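Local coordinates for putative cell adhesion protein (Bacteroides thetaiotaomicron, PDB 4DGU) that is a putative cell-adhesion protein related to fimbrial subunits, probably a building block or tip component of a bacterial pilus, and carries bound zinc, at residues Q53-F58 / T78-Y83. Residues are numbered along the deposited sequence; the frame is centred on the assembly and turned at random.
Sequences QDYTPF and TFYAHY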
ATOM      1  N   GLN A  53      23.901 -34.096  -4.226  1.00 57.58           N
ATOM      2  CA  GLN A  53      25.358 -34.207  -4.056  1.00 56.65           C
ATOM      3  C   GLN A  53      25.870 -33.170  -3.072  1.00 58.20           C
ATOM      4  O   GLN A  53      25.131 -32.268  -2.710  1.00 55.42           O
ATOM      5  CB  GLN A  53      26.073 -34.047  -5.415  1.00 56.70           C
ATOM      6  CG  GLN A  53      25.678 -35.106  -6.443  1.00 61.35           C
ATOM      7  CD  GLN A  53      26.025 -36.521  -6.018  1.00 78.81           C
ATOM      8  OE1 GLN A  53      25.159 -37.392  -5.888  1.00 73.79           O
ATOM      9  NE2 GLN A  53      27.301 -36.792  -5.816  1.00 67.96           N
ATOM     10  N   ASP A  54      27.129 -33.305  -2.635  1.00 56.30           N
ATOM     11  CA  ASP A  54      27.740 -32.376  -1.673  1.00 56.01           C
ATOM     12  C   ASP A  54      28.253 -31.142  -2.372  1.00 56.11           C
ATOM     13  O   ASP A  54      28.706 -31.230  -3.514  1.00 52.69           O
ATOM     14  CB  ASP A  54      28.915 -33.033  -0.899  1.00 59.77           C
ATOM     15  CG  ASP A  54      28.603 -34.239  -0.027  1.00 80.59           C
ATOM     16  OD1 ASP A  54      29.271 -35.290  -0.204  1.00 86.01           O
ATOM     17  OD2 ASP A  54      27.752 -34.116   0.897  1.00 86.91           O
ATOM     18  N   TYR A  55      28.236 -30.000  -1.655  1.00 53.17           N
ATOM     19  CA  TYR A  55      28.770 -28.727  -2.142  1.00 51.52           C
ATOM     20  C   TYR A  55      30.301 -28.797  -2.163  1.00 57.18           C
ATOM     21  O   TYR A  55      30.918 -29.229  -1.192  1.00 56.59           O
ATOM     22  CB  TYR A  55      28.285 -27.572  -1.259  1.00 50.72           C
ATOM     23  CG  TYR A  55      26.816 -27.238  -1.437  1.00 48.35           C
ATOM     24  CD1 TYR A  55      26.376 -26.512  -2.540  1.00 47.48           C
ATOM     25  CD2 TYR A  55      25.873 -27.586  -0.466  1.00 48.72           C
ATOM     26  CE1 TYR A  55      25.035 -26.159  -2.690  1.00 42.80           C
ATOM     27  CE2 TYR A  55      24.522 -27.234  -0.605  1.00 48.17           C
ATOM     28  CZ  TYR A  55      24.109 -26.531  -1.728  1.00 49.09           C
ATOM     29  OH  TYR A  55      22.785 -26.197  -1.894  1.00 55.26           O
ATOM     30  N   THR A  56      30.905 -28.454  -3.294  1.00 55.18           N
ATOM     31  CA  THR A  56      32.365 -28.447  -3.440  1.00 56.21           C
ATOM     32  C   THR A  56      32.789 -27.037  -3.902  1.00 60.59           C
ATOM     33  O   THR A  56      32.003 -26.345  -4.567  1.00 57.48           O
ATOM     34  CB  THR A  56      32.859 -29.587  -4.362  1.00 59.91           C
ATOM     35  OG1 THR A  56      32.118 -29.589  -5.586  1.00 58.48           O
ATOM     36  CG2 THR A  56      32.765 -30.969  -3.699  1.00 51.38           C
ATOM     37  N   PRO A  57      33.988 -26.563  -3.517  1.00 60.07           N
ATOM     38  CA  PRO A  57      34.394 -25.213  -3.937  1.00 59.70           C
ATOM     39  C   PRO A  57      34.611 -25.106  -5.442  1.00 61.70           C
ATOM     40  O   PRO A  57      34.984 -26.086  -6.092  1.00 62.59           O
ATOM     41  CB  PRO A  57      35.703 -24.961  -3.174  1.00 64.33           C
ATOM     42  CG  PRO A  57      35.936 -26.157  -2.296  1.00 70.11           C
ATOM     43  CD  PRO A  57      35.056 -27.255  -2.760  1.00 64.17           C
ATOM     44  N   PHE A  58      34.348 -23.911  -5.994  1.00 55.95           N
ATOM     45  CA  PHE A  58      34.544 -23.560  -7.408  1.00 54.10           C
ATOM     46  C   PHE A  58      35.046 -22.111  -7.505  1.00 57.22           C
ATOM     47  O   PHE A  58      34.386 -21.196  -6.993  1.00 55.00           O
ATOM     48  CB  PHE A  58      33.242 -23.745  -8.206  1.00 53.78           C
ATOM     49  CG  PHE A  58      33.367 -23.536  -9.698  1.00 55.00           C
ATOM     50  CD1 PHE A  58      33.390 -22.250 -10.241  1.00 56.40           C
ATOM     51  CD2 PHE A  58      33.404 -24.627 -10.570  1.00 56.86           C
ATOM     52  CE1 PHE A  58      33.495 -22.054 -11.623  1.00 57.74           C
ATOM     53  CE2 PHE A  58      33.480 -24.435 -11.953  1.00 59.72           C
ATOM     54  CZ  PHE A  58      33.538 -23.148 -12.475  1.00 57.70           C
ATOM     55  N   THR A  78      20.381 -30.022 -12.347  1.00 45.92           N
ATOM     56  CA  THR A  78      20.131 -28.829 -11.555  1.00 43.39           C
ATOM     57  C   THR A  78      21.345 -28.618 -10.648  1.00 46.47           C
ATOM     58  O   THR A  78      21.752 -29.541  -9.942  1.00 45.27           O
ATOM     59  CB  THR A  78      18.818 -28.949 -10.782  1.00 44.56           C
ATOM     60  OG1 THR A  78      17.788 -29.275 -11.705  1.00 49.68           O
ATOM     61  CG2 THR A  78      18.462 -27.673 -10.050  1.00 38.22           C
ATOM     62  N   PHE A  79      21.911 -27.394 -10.680  1.00 41.21           N
ATOM     63  CA  PHE A  79      23.023 -26.986  -9.852  1.00 38.87           C
ATOM     64  C   PHE A  79      22.528 -25.991  -8.798  1.00 43.81           C
ATOM     65  O   PHE A  79      21.549 -25.297  -9.029  1.00 41.64           O
ATOM     66  CB  PHE A  79      24.151 -26.381 -10.691  1.00 40.18           C
ATOM     67  CG  PHE A  79      24.767 -27.340 -11.667  1.00 42.46           C
ATOM     68  CD1 PHE A  79      25.785 -28.198 -11.274  1.00 46.18           C
ATOM     69  CD2 PHE A  79      24.332 -27.387 -12.992  1.00 44.19           C
ATOM     70  CE1 PHE A  79      26.338 -29.109 -12.176  1.00 47.11           C
ATOM     71  CE2 PHE A  79      24.891 -28.278 -13.888  1.00 47.10           C
ATOM     72  CZ  PHE A  79      25.890 -29.139 -13.471  1.00 46.01           C
ATOM     73  N   TYR A  80      23.195 -25.967  -7.631  1.00 41.78           N
ATOM     74  CA  TYR A  80      22.915 -25.124  -6.475  1.00 41.62           C
ATOM     75  C   TYR A  80      24.203 -24.522  -6.013  1.00 46.45           C
ATOM     76  O   TYR A  80      25.209 -25.226  -5.970  1.00 48.05           O
ATOM     77  CB  TYR A  80      22.273 -25.935  -5.346  1.00 43.81           C
ATOM     78  CG  TYR A  80      20.963 -26.575  -5.740  1.00 48.31           C
ATOM     79  CD1 TYR A  80      19.778 -25.847  -5.725  1.00 50.82           C
ATOM     80  CD2 TYR A  80      20.911 -27.904  -6.162  1.00 49.82           C
ATOM     81  CE1 TYR A  80      18.565 -26.429  -6.090  1.00 54.44           C
ATOM     82  CE2 TYR A  80      19.702 -28.504  -6.513  1.00 51.06           C
ATOM     83  CZ  TYR A  80      18.528 -27.760  -6.475  1.00 62.46           C
ATOM     84  OH  TYR A  80      17.329 -28.318  -6.860  1.00 64.30           O
ATOM     85  N   ALA A  81      24.211 -23.229  -5.678  1.00 41.29           N
ATOM     86  CA  ALA A  81      25.445 -22.583  -5.261  1.00 41.57           C
ATOM     87  C   ALA A  81      25.233 -21.571  -4.145  1.00 47.47           C
ATOM     88  O   ALA A  81      24.238 -20.846  -4.146  1.00 48.39           O
ATOM     89  CB  ALA A  81      26.104 -21.903  -6.458  1.00 42.27           C
ATOM     90  N   HIS A  82      26.195 -21.502  -3.217  1.00 44.33           N
ATOM     91  CA  HIS A  82      26.234 -20.536  -2.118  1.00 42.99           C
ATOM     92  C   HIS A  82      27.402 -19.587  -2.289  1.00 45.68           C
ATOM     93  O   HIS A  82      28.494 -20.015  -2.645  1.00 44.79           O
ATOM     94  CB  HIS A  82      26.348 -21.237  -0.749  1.00 44.00           C
ATOM     95  CG  HIS A  82      25.109 -21.955  -0.320  1.00 46.48           C
ATOM     96  ND1 HIS A  82      24.130 -21.331   0.437  1.00 47.51           N
ATOM     97  CD2 HIS A  82      24.734 -23.234  -0.559  1.00 48.76           C
ATOM     98  CE1 HIS A  82      23.195 -22.247   0.639  1.00 47.61           C
ATOM     99  NE2 HIS A  82      23.510 -23.406   0.054  1.00 48.30           N
ATOM    100  N   TYR A  83      27.156 -18.294  -2.049  1.00 43.58           N
ATOM    101  CA  TYR A  83      28.168 -17.253  -2.041  1.00 44.57           C
ATOM    102  C   TYR A  83      27.922 -16.336  -0.849  1.00 49.65           C
ATOM    103  O   TYR A  83      26.843 -15.783  -0.739  1.00 47.19           O
ATOM    104  CB  TYR A  83      28.279 -16.431  -3.338  1.00 45.48           C
ATOM    105  CG  TYR A  83      29.414 -15.437  -3.220  1.00 48.26           C
ATOM    106  CD1 TYR A  83      30.743 -15.854  -3.302  1.00 51.41           C
ATOM    107  CD2 TYR A  83      29.168 -14.104  -2.883  1.00 48.95           C
ATOM    108  CE1 TYR A  83      31.794 -14.965  -3.091  1.00 54.83           C
ATOM    109  CE2 TYR A  83      30.214 -13.204  -2.663  1.00 51.13           C
ATOM    110  CZ  TYR A  83      31.526 -13.639  -2.778  1.00 60.25           C
ATOM    111  OH  TYR A  83      32.559 -12.760  -2.573  1.00 62.85           O
TER
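Y55 reaches across strand 45-50 to meet Y80 and H82 of strand 77-83 in the mixed β-sheet of the fimbrillin-like fold. Strand 45-50 is the middle one of three antiparallel neighbours (56-59, 45-50, 77-83), so no backbone pairing joins the two segments; the Y55 side chain spans the gap to side chains and main chain of 78-83. From CA, the bond to CB of Y55 heads toward 78-83. CG stands anti to the carbonyl carbon (chi1 -72°), sending the ring over the sheet. Along one edge CD1 comes to 3.8 Å from Y80 O, and CE1 is closer to that oxygen at 3.4 Å, near the ring plane. CE1 also packs on Y80 CB. One face of the ring receives the edge of the H82 imidazole in a T-shaped stack, centroids 4.9 Å apart and planes at 76°. CD2 of H82 sits above the rim, 3.6 Å from CZ of Y55. Y55 OH and H82 NE2 each hydrogen-bond to L160 O, which helps fix the two rings. With an alanine here, the H82 edge would probably lose its aromatic face and L160 O one of these bonds. At the tip, Y55 OH touches Y80 CB at 3.5 Å.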